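Long-range contact in beta-fructofuranosidase (Arabidopsis thaliana, PDB 2OXB), which hydrolyses terminal non-reducing beta-D-fructofuranoside residues, using sucrose and 1-kestose and, less readily, neokestose and levan, as a cell-wall invertase: residues R337-Q342 and N527-N532. The protein carries 1 engineered substitution. Residues are numbered along the deposited sequence; the frame is centred on the assembly and turned at random.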
# COMPACT_ATOMS: atom_id res chain seq x y z
N ARG A 337 1.69 19.88 1.53
CA ARG A 337 1.36 21.09 2.26
C ARG A 337 2.18 21.15 3.54
O ARG A 337 2.38 22.21 4.13
CB ARG A 337 -0.13 21.10 2.59
CG ARG A 337 -1.00 21.11 1.36
CD ARG A 337 -2.46 21.09 1.71
NE ARG A 337 -3.29 20.99 0.52
CZ ARG A 337 -4.61 20.87 0.56
NH1 ARG A 337 -5.24 20.84 1.73
NH2 ARG A 337 -5.31 20.79 -0.57
N LEU A 338 2.66 19.98 3.96
CA LEU A 338 3.47 19.86 5.16
C LEU A 338 4.91 20.25 4.85
O LEU A 338 5.81 20.13 5.69
CB LEU A 338 3.40 18.41 5.68
CG LEU A 338 2.04 17.80 6.04
CD1 LEU A 338 2.14 16.28 6.10
CD2 LEU A 338 1.58 18.34 7.37
N ARG A 339 5.14 20.70 3.62
CA ARG A 339 6.48 21.10 3.18
C ARG A 339 6.91 22.46 3.73
O ARG A 339 6.20 23.44 3.55
CB ARG A 339 6.54 21.14 1.66
CG ARG A 339 6.37 19.81 0.99
CD ARG A 339 6.45 19.98 -0.51
NE ARG A 339 6.40 18.69 -1.19
CZ ARG A 339 6.42 18.53 -2.51
NH1 ARG A 339 6.48 19.58 -3.31
NH2 ARG A 339 6.36 17.31 -3.01
N THR A 340 8.07 22.51 4.37
CA THR A 340 8.58 23.77 4.94
C THR A 340 8.63 24.85 3.88
O THR A 340 9.03 24.60 2.74
CB THR A 340 10.01 23.63 5.53
OG1 THR A 340 9.96 22.91 6.76
CG2 THR A 340 10.62 25.01 5.77
N LYS A 341 8.22 26.05 4.27
CA LYS A 341 8.22 27.20 3.36
C LYS A 341 9.57 27.31 2.67
O LYS A 341 9.67 27.82 1.56
CB LYS A 341 7.91 28.49 4.13
CG LYS A 341 6.42 28.74 4.40
CD LYS A 341 6.15 30.19 4.82
CE LYS A 341 4.66 30.55 4.75
NZ LYS A 341 4.40 31.99 5.07
N GLN A 342 10.62 26.82 3.33
CA GLN A 342 11.95 26.88 2.74
C GLN A 342 12.05 26.04 1.47
O GLN A 342 11.07 25.87 0.75
CB GLN A 342 13.01 26.46 3.76
CG GLN A 342 13.92 27.61 4.13
CD GLN A 342 14.58 28.24 2.90
OE1 GLN A 342 15.59 27.74 2.40
NE2 GLN A 342 13.99 29.32 2.40
N ASN A 527 15.53 18.16 -4.90
CA ASN A 527 14.85 19.02 -3.94
C ASN A 527 14.44 18.25 -2.69
O ASN A 527 13.74 17.24 -2.74
CB ASN A 527 13.62 19.69 -4.57
CG ASN A 527 13.98 20.71 -5.65
OD1 ASN A 527 13.15 21.53 -6.05
ND2 ASN A 527 15.22 20.66 -6.12
N ALA A 528 14.92 18.75 -1.56
CA ALA A 528 14.62 18.17 -0.26
C ALA A 528 13.80 19.22 0.48
O ALA A 528 14.22 20.37 0.64
CB ALA A 528 15.92 17.90 0.49
N TRP A 529 12.61 18.83 0.93
CA TRP A 529 11.77 19.75 1.66
C TRP A 529 11.54 19.24 3.07
O TRP A 529 11.13 18.10 3.25
CB TRP A 529 10.42 19.90 0.96
CG TRP A 529 10.50 20.41 -0.42
CD1 TRP A 529 10.86 21.66 -0.82
CD2 TRP A 529 10.21 19.68 -1.61
NE1 TRP A 529 10.82 21.75 -2.19
CE2 TRP A 529 10.43 20.55 -2.70
CE3 TRP A 529 9.80 18.36 -1.87
CZ2 TRP A 529 10.24 20.15 -4.03
CZ3 TRP A 529 9.61 17.96 -3.19
CH2 TRP A 529 9.83 18.85 -4.25
N SER A 530 11.83 20.08 4.06
CA SER A 530 11.59 19.69 5.44
C SER A 530 10.08 19.53 5.54
O SER A 530 9.34 20.19 4.80
CB SER A 530 12.08 20.78 6.41
OG SER A 530 13.49 20.74 6.58
N MET A 531 9.62 18.66 6.44
CA MET A 531 8.18 18.41 6.59
C MET A 531 7.64 18.63 8.00
O MET A 531 8.02 17.92 8.94
CB MET A 531 7.85 16.98 6.17
CG MET A 531 8.05 16.66 4.69
SD MET A 531 6.65 17.17 3.66
CE MET A 531 5.43 15.94 4.10
N ASN A 532 6.75 19.61 8.13
CA ASN A 532 6.11 19.94 9.39
C ASN A 532 5.21 18.78 9.78
O ASN A 532 4.92 17.90 8.97
CB ASN A 532 5.25 21.19 9.25
CG ASN A 532 6.06 22.42 8.91
OD1 ASN A 532 5.53 23.39 8.37
ND2 ASN A 532 7.34 22.40 9.24
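Arg339 lays its guanidinium flat over one face of the Trp529 indole, in a cation-pi stack at one end of the C-terminal beta-sandwich of this family 32 glycosidase. Arg339 CZ lies 3.7 Å from the centroid of the Trp529 six-membered ring, and the two planes are 15° apart. The Arg339 chain is extended from CG to NE, which carries the charged end out over the CE3-CZ3 side of the indole; its CD also rests on the ring. Asn527 CB sits over the opposite face, toward its rim. Salt bridges from Arg339 NH2 to Glu336 and Asp368 hold the group from outside the pair. The loop segment 337-342, which leads into strand 344-351, forms a single antiparallel bridge with the chain where strand 521-530 runs out. Arg339 and Met531 are its non-hydrogen-bonded pair. On one side of it, Thr340 N donates to Ser530 O at 2.7 Å, nearly straight at 171°. On the other, Asn532 N donates to Leu338 O at 2.7 Å, in the carbonyl plane. Leu338 also touches Phe8 and Ile57 in other loops. The Met531 chain is bent at chi2 (-82°) and chi3, and its methyl CE meets Leu338 CB at 3.6 Å.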